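Possible TctC subunit of the Tripartite Tricarboxylate Transport(TTT) Family (Rhodopseudomonas palustris, PDB 6HKE) binds C4-dicarboxylates such as malate and probably serves as the periplasmic substrate-binding component of a tripartite tricarboxylate transporter. Local coordinates at residues V33-T38 with I51-G56; L156-L161 with P231-G236; Y208-S213 with V222-E227. The protein carries 2 engineered substitutions. All blocks are in the same frame, centred on the assembly; numbering follows the deposited sequence.

Contact 1: residues V33-T38 with I51-G56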
loop_
_atom_site.group_PDB
_atom_site.type_symbol
_atom_site.label_atom_id
_atom_site.label_comp_id
_atom_site.label_asym_id
_atom_site.label_seq_id
_atom_site.Cartn_x
_atom_site.Cartn_y
_atom_site.Cartn_z
ATOM N N VAL A 33 -1.299 9.171 2.146
ATOM C CA VAL A 33 -0.756 8.865 3.497
ATOM C C VAL A 33 0.490 9.720 3.750
ATOM O O VAL A 33 0.563 10.372 4.825
ATOM C CB VAL A 33 -0.452 7.360 3.633
ATOM C CG1 VAL A 33 0.293 7.052 4.917
ATOM C CG2 VAL A 33 -1.728 6.530 3.565
ATOM N N ALA A 34 1.466 9.658 2.842
ATOM C CA ALA A 34 2.765 10.366 2.958
ATOM C C ALA A 34 2.534 11.882 3.066
ATOM O O ALA A 34 3.159 12.527 3.926
ATOM C CB ALA A 34 3.647 10.017 1.792
ATOM N N ARG A 35 1.644 12.447 2.258
ATOM C CA ARG A 35 1.444 13.915 2.253
ATOM C C ARG A 35 0.851 14.348 3.597
ATOM O O ARG A 35 1.247 15.407 4.132
ATOM C CB ARG A 35 0.558 14.336 1.081
ATOM C CG ARG A 35 1.351 14.536 -0.198
ATOM C CD ARG A 35 0.483 14.809 -1.405
ATOM N NE ARG A 35 1.290 14.490 -2.566
ATOM C CZ ARG A 35 2.230 15.271 -3.070
ATOM N NH1 ARG A 35 2.464 16.469 -2.554
ATOM N NH2 ARG A 35 2.932 14.844 -4.102
ATOM N N LEU A 36 -0.054 13.543 4.113
ATOM C CA LEU A 36 -0.801 13.817 5.362
ATOM C C LEU A 36 0.168 13.775 6.547
ATOM O O LEU A 36 0.111 14.693 7.396
ATOM C CB LEU A 36 -1.913 12.770 5.479
ATOM C CG LEU A 36 -2.669 12.772 6.799
ATOM C CD1 LEU A 36 -3.290 14.142 7.046
ATOM C CD2 LEU A 36 -3.723 11.666 6.811
ATOM N N ILE A 37 1.053 12.772 6.606
ATOM C CA ILE A 37 1.958 12.605 7.776
ATOM C C ILE A 37 3.170 13.553 7.667
ATOM O O ILE A 37 3.483 14.253 8.671
ATOM C CB ILE A 37 2.333 11.129 7.991
ATOM C CG1 ILE A 37 1.100 10.333 8.415
ATOM C CG2 ILE A 37 3.429 11.018 9.023
ATOM C CD1 ILE A 37 1.224 8.852 8.265
ATOM N N THR A 38 3.810 13.624 6.502
ATOM C CA THR A 38 5.058 14.407 6.304
ATOM C C THR A 38 4.815 15.900 6.552
ATOM O O THR A 38 5.737 16.521 7.125
ATOM C CB THR A 38 5.705 14.132 4.944
ATOM O OG1 THR A 38 4.794 14.495 3.899
ATOM C CG2 THR A 38 6.130 12.679 4.847
ATOM N N ILE A 51 7.652 16.166 -1.016
ATOM C CA ILE A 51 7.201 14.834 -1.513
ATOM C C ILE A 51 7.579 14.751 -2.991
ATOM O O ILE A 51 7.199 15.642 -3.720
ATOM C CB ILE A 51 5.697 14.622 -1.292
ATOM C CG1 ILE A 51 5.354 14.537 0.198
ATOM C CG2 ILE A 51 5.220 13.393 -2.059
ATOM C CD1 ILE A 51 5.546 13.151 0.818
ATOM N N GLU A 52 8.346 13.735 -3.382
ATOM C CA GLU A 52 8.732 13.469 -4.789
ATOM C C GLU A 52 8.063 12.150 -5.195
ATOM O O GLU A 52 8.289 11.109 -4.495
ATOM C CB GLU A 52 10.257 13.431 -4.901
ATOM C CG GLU A 52 10.762 13.625 -6.316
ATOM C CD GLU A 52 12.216 13.239 -6.520
ATOM O OE1 GLU A 52 12.554 12.791 -7.633
ATOM O OE2 GLU A 52 13.008 13.382 -5.567
ATOM N N ASN A 53 7.198 12.203 -6.208
ATOM C CA ASN A 53 6.506 11.017 -6.765
ATOM C C ASN A 53 7.406 10.524 -7.889
ATOM O O ASN A 53 7.693 11.310 -8.791
ATOM C CB ASN A 53 5.084 11.320 -7.223
ATOM C CG ASN A 53 4.186 11.775 -6.093
ATOM O OD1 ASN A 53 4.122 12.960 -5.770
ATOM N ND2 ASN A 53 3.480 10.837 -5.487
ATOM N N MET A 54 7.938 9.316 -7.744
ATOM C CA MET A 54 8.971 8.771 -8.649
ATOM C C MET A 54 8.469 7.428 -9.166
ATOM O O MET A 54 8.525 6.429 -8.411
ATOM C CB MET A 54 10.318 8.619 -7.941
ATOM C CG MET A 54 11.456 8.278 -8.900
ATOM S SD MET A 54 13.019 8.052 -8.027
ATOM C CE MET A 54 13.250 9.722 -7.410
ATOM N N LEU A 55 7.997 7.424 -10.411
ATOM C CA LEU A 55 7.305 6.266 -11.017
ATOM C C LEU A 55 8.331 5.430 -11.757
ATOM O O LEU A 55 9.311 6.007 -12.262
ATOM C CB LEU A 55 6.238 6.764 -11.984
ATOM C CG LEU A 55 5.413 7.924 -11.455
ATOM C CD1 LEU A 55 4.360 8.338 -12.468
ATOM C CD2 LEU A 55 4.808 7.565 -10.106
ATOM N N GLY A 56 8.057 4.136 -11.862
ATOM C CA GLY A 56 8.809 3.230 -12.742
ATOM C C GLY A 56 9.074 1.903 -12.073
ATOM O O GLY A 56 9.082 1.855 -10.824
#

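Contact 2: residues L156-L161 with P231-G236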
loop_
_atom_site.group_PDB
_atom_site.type_symbol
_atom_site.label_atom_id
_atom_site.label_comp_id
_atom_site.label_asym_id
_atom_site.label_seq_id
_atom_site.Cartn_x
_atom_site.Cartn_y
_atom_site.Cartn_z
ATOM N N LEU A 156 -2.889 -11.052 -7.457
ATOM C CA LEU A 156 -2.225 -12.358 -7.690
ATOM C C LEU A 156 -2.682 -13.359 -6.612
ATOM O O LEU A 156 -2.912 -14.543 -6.952
ATOM C CB LEU A 156 -0.711 -12.144 -7.703
ATOM C CG LEU A 156 0.114 -13.399 -7.968
ATOM C CD1 LEU A 156 1.378 -13.064 -8.743
ATOM C CD2 LEU A 156 0.455 -14.106 -6.661
ATOM N N LEU A 157 -2.837 -12.916 -5.361
ATOM C CA LEU A 157 -3.278 -13.810 -4.271
ATOM C C LEU A 157 -4.709 -14.262 -4.556
ATOM O O LEU A 157 -4.970 -15.484 -4.517
ATOM C CB LEU A 157 -3.207 -13.098 -2.924
ATOM C CG LEU A 157 -3.703 -13.954 -1.759
ATOM C CD1 LEU A 157 -3.006 -15.312 -1.744
ATOM C CD2 LEU A 157 -3.503 -13.241 -0.439
ATOM N N LEU A 158 -5.599 -13.300 -4.817
ATOM C CA LEU A 158 -7.024 -13.557 -5.146
ATOM C C LEU A 158 -7.121 -14.481 -6.373
ATOM O O LEU A 158 -7.776 -15.528 -6.269
ATOM C CB LEU A 158 -7.712 -12.207 -5.364
ATOM C CG LEU A 158 -9.172 -12.264 -5.799
ATOM C CD1 LEU A 158 -10.074 -12.718 -4.669
ATOM C CD2 LEU A 158 -9.601 -10.901 -6.302
ATOM N N ASN A 159 -6.474 -14.134 -7.485
ATOM C CA ASN A 159 -6.559 -14.913 -8.749
ATOM C C ASN A 159 -6.031 -16.343 -8.544
ATOM O O ASN A 159 -6.640 -17.266 -9.117
ATOM C CB ASN A 159 -5.856 -14.195 -9.897
ATOM C CG ASN A 159 -6.585 -12.938 -10.302
ATOM O OD1 ASN A 159 -7.691 -12.659 -9.835
ATOM N ND2 ASN A 159 -5.961 -12.166 -11.163
ATOM N N ARG A 160 -4.977 -16.542 -7.747
ATOM C CA ARG A 160 -4.425 -17.895 -7.433
ATOM C C ARG A 160 -5.374 -18.683 -6.527
ATOM O O ARG A 160 -5.429 -19.914 -6.672
ATOM C CB ARG A 160 -3.065 -17.816 -6.744
ATOM C CG ARG A 160 -1.928 -17.780 -7.748
ATOM C CD ARG A 160 -0.583 -17.580 -7.095
ATOM N NE ARG A 160 0.365 -17.153 -8.115
ATOM C CZ ARG A 160 1.545 -17.707 -8.352
ATOM N NH1 ARG A 160 1.975 -18.730 -7.628
ATOM N NH2 ARG A 160 2.305 -17.205 -9.308
ATOM N N LEU A 161 -6.049 -18.007 -5.598
ATOM C CA LEU A 161 -7.059 -18.632 -4.722
ATOM C C LEU A 161 -8.231 -19.106 -5.585
ATOM O O LEU A 161 -8.680 -20.245 -5.370
ATOM C CB LEU A 161 -7.484 -17.623 -3.648
ATOM C CG LEU A 161 -6.486 -17.460 -2.504
ATOM C CD1 LEU A 161 -6.904 -16.345 -1.564
ATOM C CD2 LEU A 161 -6.317 -18.769 -1.748
ATOM N N PRO A 231 -11.272 -17.595 2.960
ATOM C CA PRO A 231 -10.537 -17.112 4.128
ATOM C C PRO A 231 -9.039 -16.884 3.856
ATOM O O PRO A 231 -8.432 -16.129 4.584
ATOM C CB PRO A 231 -10.790 -18.212 5.175
ATOM C CG PRO A 231 -11.041 -19.458 4.356
ATOM C CD PRO A 231 -11.812 -18.955 3.154
ATOM N N GLY A 232 -8.485 -17.483 2.796
ATOM C CA GLY A 232 -7.080 -17.263 2.406
ATOM C C GLY A 232 -6.830 -15.833 1.950
ATOM O O GLY A 232 -5.667 -15.438 1.863
ATOM N N PHE A 233 -7.877 -15.084 1.589
ATOM C CA PHE A 233 -7.716 -13.723 1.020
ATOM C C PHE A 233 -7.685 -12.703 2.164
ATOM O O PHE A 233 -8.719 -12.097 2.430
ATOM C CB PHE A 233 -8.797 -13.468 -0.030
ATOM C CG PHE A 233 -8.606 -12.173 -0.771
ATOM C CD1 PHE A 233 -7.416 -11.905 -1.416
ATOM C CD2 PHE A 233 -9.606 -11.218 -0.798
ATOM C CE1 PHE A 233 -7.233 -10.705 -2.079
ATOM C CE2 PHE A 233 -9.430 -10.026 -1.480
ATOM C CZ PHE A 233 -8.242 -9.769 -2.116
ATOM N N GLN A 234 -6.534 -12.584 2.839
ATOM C CA GLN A 234 -6.259 -11.599 3.925
ATOM C C GLN A 234 -4.963 -10.858 3.600
ATOM O O GLN A 234 -3.908 -11.474 3.583
ATOM C CB GLN A 234 -6.135 -12.217 5.322
ATOM C CG GLN A 234 -7.284 -13.156 5.664
ATOM C CD GLN A 234 -7.853 -12.935 7.044
ATOM O OE1 GLN A 234 -7.129 -12.602 7.988
ATOM N NE2 GLN A 234 -9.160 -13.130 7.162
ATOM N N VAL A 235 -5.074 -9.555 3.400
ATOM C CA VAL A 235 -3.940 -8.663 3.071
ATOM C C VAL A 235 -4.060 -7.452 3.998
ATOM O O VAL A 235 -5.055 -6.689 3.892
ATOM C CB VAL A 235 -3.936 -8.302 1.572
ATOM C CG1 VAL A 235 -2.773 -7.399 1.222
ATOM C CG2 VAL A 235 -3.917 -9.540 0.688
ATOM N N GLY A 236 -3.135 -7.347 4.947
ATOM C CA GLY A 236 -2.951 -6.155 5.789
ATOM C C GLY A 236 -1.849 -5.328 5.178
ATOM O O GLY A 236 -0.681 -5.796 5.215
#

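Contact 3: residues Y208-S213 with V222-E227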
loop_
_atom_site.group_PDB
_atom_site.type_symbol
_atom_site.label_atom_id
_atom_site.label_comp_id
_atom_site.label_asym_id
_atom_site.label_seq_id
_atom_site.Cartn_x
_atom_site.Cartn_y
_atom_site.Cartn_z
ATOM N N TYR A 208 -16.533 -6.191 -3.407
ATOM C CA TYR A 208 -17.096 -7.543 -3.192
ATOM C C TYR A 208 -16.721 -8.000 -1.785
ATOM O O TYR A 208 -17.630 -8.325 -1.020
ATOM C CB TYR A 208 -16.631 -8.490 -4.295
ATOM C CG TYR A 208 -17.371 -8.285 -5.590
ATOM C CD1 TYR A 208 -18.548 -8.967 -5.838
ATOM C CD2 TYR A 208 -16.922 -7.393 -6.551
ATOM C CE1 TYR A 208 -19.242 -8.796 -7.023
ATOM C CE2 TYR A 208 -17.612 -7.203 -7.738
ATOM C CZ TYR A 208 -18.781 -7.904 -7.974
ATOM O OH TYR A 208 -19.476 -7.741 -9.144
ATOM N N VAL A 209 -15.431 -7.974 -1.434
ATOM C CA VAL A 209 -14.967 -8.435 -0.095
ATOM C C VAL A 209 -13.844 -7.525 0.399
ATOM O O VAL A 209 -13.296 -6.758 -0.396
ATOM C CB VAL A 209 -14.559 -9.918 -0.106
ATOM C CG1 VAL A 209 -15.775 -10.798 -0.307
ATOM C CG2 VAL A 209 -13.499 -10.230 -1.147
ATOM N N ILE A 210 -13.613 -7.558 1.706
ATOM C CA ILE A 210 -12.451 -6.922 2.387
ATOM C C ILE A 210 -11.529 -8.071 2.800
ATOM O O ILE A 210 -12.047 -9.096 3.280
ATOM C CB ILE A 210 -12.925 -6.030 3.553
ATOM C CG1 ILE A 210 -11.770 -5.255 4.187
ATOM C CG2 ILE A 210 -13.695 -6.826 4.589
ATOM C CD1 ILE A 210 -12.237 -4.168 5.148
ATOM N N ALA A 211 -10.238 -7.952 2.508
ATOM C CA ALA A 211 -9.231 -9.002 2.760
ATOM C C ALA A 211 -8.737 -8.859 4.197
ATOM O O ALA A 211 -7.550 -8.516 4.392
ATOM C CB ALA A 211 -8.108 -8.902 1.769
ATOM N N ALA A 212 -9.636 -9.107 5.145
ATOM C CA ALA A 212 -9.446 -8.894 6.599
ATOM C C ALA A 212 -10.226 -9.963 7.356
ATOM O O ALA A 212 -11.135 -10.578 6.746
ATOM C CB ALA A 212 -9.910 -7.506 6.993
ATOM N N SER A 213 -9.860 -10.165 8.619
ATOM C CA SER A 213 -10.508 -11.067 9.610
ATOM C C SER A 213 -11.883 -10.533 10.005
ATOM O O SER A 213 -12.757 -11.342 10.325
ATOM C CB SER A 213 -9.659 -11.192 10.846
ATOM O OG SER A 213 -8.462 -11.881 10.543
ATOM N N VAL A 222 -19.571 -4.315 3.664
ATOM C CA VAL A 222 -18.657 -5.168 2.843
ATOM C C VAL A 222 -18.249 -6.409 3.645
ATOM O O VAL A 222 -17.622 -6.288 4.692
ATOM C CB VAL A 222 -17.421 -4.363 2.405
ATOM C CG1 VAL A 222 -16.433 -5.225 1.631
ATOM C CG2 VAL A 222 -17.806 -3.115 1.619
ATOM N N PRO A 223 -18.556 -7.634 3.166
ATOM C CA PRO A 223 -18.215 -8.859 3.895
ATOM C C PRO A 223 -16.719 -9.198 3.832
ATOM O O PRO A 223 -16.054 -8.876 2.879
ATOM C CB PRO A 223 -19.051 -9.942 3.200
ATOM C CG PRO A 223 -19.205 -9.424 1.781
ATOM C CD PRO A 223 -19.251 -7.910 1.900
ATOM N N THR A 224 -16.211 -9.844 4.876
ATOM C CA THR A 224 -14.818 -10.349 4.900
ATOM C C THR A 224 -14.721 -11.427 3.830
ATOM O O THR A 224 -15.774 -11.989 3.455
ATOM C CB THR A 224 -14.415 -10.865 6.280
ATOM O OG1 THR A 224 -15.345 -11.886 6.622
ATOM C CG2 THR A 224 -14.396 -9.777 7.330
ATOM N N ALA A 225 -13.514 -11.682 3.338
ATOM C CA ALA A 225 -13.256 -12.792 2.403
ATOM C C ALA A 225 -13.654 -14.106 3.091
ATOM O O ALA A 225 -14.164 -14.998 2.386
ATOM C CB ALA A 225 -11.820 -12.766 1.972
ATOM N N ARG A 226 -13.449 -14.197 4.413
ATOM C CA ARG A 226 -13.763 -15.396 5.228
ATOM C C ARG A 226 -15.255 -15.694 5.089
ATOM O O ARG A 226 -15.596 -16.810 4.658
ATOM C CB ARG A 226 -13.408 -15.225 6.709
ATOM C CG ARG A 226 -14.151 -16.205 7.617
ATOM C CD ARG A 226 -13.531 -16.445 8.978
ATOM N NE ARG A 226 -12.162 -16.943 8.859
ATOM C CZ ARG A 226 -11.797 -18.225 8.736
ATOM N NH1 ARG A 226 -12.696 -19.193 8.709
ATOM N NH2 ARG A 226 -10.516 -18.536 8.627
ATOM N N GLU A 227 -16.113 -14.726 5.422
ATOM C CA GLU A 227 -17.572 -14.974 5.517
ATOM C C GLU A 227 -18.118 -15.242 4.109
ATOM O O GLU A 227 -19.083 -15.980 4.029
ATOM C CB GLU A 227 -18.261 -13.897 6.374
ATOM C CG GLU A 227 -18.372 -12.539 5.738
ATOM C CD GLU A 227 -19.073 -11.508 6.616
ATOM O OE1 GLU A 227 -20.319 -11.553 6.668
ATOM O OE2 GLU A 227 -18.380 -10.640 7.217
HETATM O O HOH W 1 -11.053 -12.816 5.351
#

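Contact 1: residues V33-T38 with I51-G56
A34, R35 and T38 of helix 33-38 pack on I51 and N53 of strand 51-53. The two run almost antiparallel, at 169°, and their axes come within 9.9 Å. R35 and I51 have the nearest CA atoms, 6.9 Å apart. I51 CD1 reaches A34 CB at 3.8 Å and also lies against T38 OG1. Its CG2 sits against one face of the R35 guanidinium, towards the rim, at 3.4 Å from NH2. With CG, CD and NE extended (chi2 174°), the R35 chain runs over I51 and brings NH2 to N53. At the edge of the guanidinium NH2 meets N53 OD1 in plane, at 2.8 Å. Guanidinium and amide are nearly coplanar, yet the N-H...O angle of only 122° marks the bond as weak. The stronger partner of R35 is D31, through a salt bridge from NE. N53 ND2 bonds to F24 O and D31 OD1. T38 OG1 donates to A34 O at 2.6 Å, on the opposite face of that carbonyl from T38 N. Helix and strand belong to the beta-alpha-beta unit 18-22, 29-45, 49-53. An apolar isoleucine therefore shares this interface with a polar network, in which D31 probably helps to hold R35 and N53.

Contact 2: residues L156-L161 with P231-G236
An inverse gamma turn centred on F233, in the loop that leads into strand 236-244, packs against L157, L158 and L161 of helix 150-162. L158 lies over one face of the F233 ring. Its CD1 stands 4.0 Å from the ring centroid and 4° off the normal, a CH-pi contact. Its CB touches F233 CE1 at 3.6 Å. L158 CG is anti to the backbone N (chi1 176°), and this swings the branch across the ring. L161 CD1 packs on the backbone, 3.5 Å from F233 N, and reaches F233 CB at 3.8 Å. G232 lies close under L161, and a CB there would come tight against L161 CD2. L157 and V235 lie alongside each other, pointing opposite ways, CD2 to CG2 3.9 Å. L157 CD2 is also 3.8 Å from G232 O. The contact is apolar, with one face of the ring on L158 and the other two leucines oblique to it. R300, W301 and V304 of helix 287-305 touch L157, while C190 of strand 188-192 touches both L158 and F233. This is plain helix-to-loop packing within a periplasmic binding protein fold, built round a tight turn and a CH-pi contact.

Contact 3: residues Y208-S213 with V222-E227
The T224 chi1 of 58° puts CG2 anti to the carbonyl carbon, and CB and CG2 both rest on A212 O, CB at 3.3 Å. The same torsion sets OG1 between the backbone N and the carbonyl carbon, where it accepts from E227 N at 3.2 Å. This is an ST motif. E227 OE2 answers by taking the T224 N-H from above its carboxylate plane, with a further weak bond from OG1. Replacing T224 by alanine would remove OG1 and CG2, which is likely to leave E227 N without its hydroxyl acceptor and open a gap beside S213. Across the segments I210 and T224 form a single beta bridge. I210 N donates to P223 O at 3.0 Å, and A225 N donates to I210 O at 3.0 Å, the first bond being straighter (159° against 139°). V209 CA also comes 3.2 Å from P223 O in a CH...O contact. V222 CG1 packs near I210 N and reaches I210 CB at 4.1 Å. One water links A212 O to R226 N. E227 OE2 also has a salt bridge to R215. L114 of strand 102-118, which pairs antiparallel with strand 205-210, touches both I210 and V222.

Contacts 2 and 3 are neighbours, with centres 11 Å apart, and contact 3 is nested inside the loop that contact 2 closes. They share two probable hydrogen bonds: V235 N to A211 O at 2.9 Å, and Q234 OE1 to S213 OG at 3.0 Å. Contact 1 lies on the opposite side of the chain's centre, about 12 Å from contact 2 and 15 Å from contact 3 between nearest atoms. Contacts 1 and 3 both reach the same sheet. Malate lies about 8 Å from the N53 side chain of contact 1 and about 9 Å from the V235 side chain of contact 2. A34 is about 5 Å from T30 and V235 about 5 Å from V150, side chain to side chain. Both T30 and V150 bind malate.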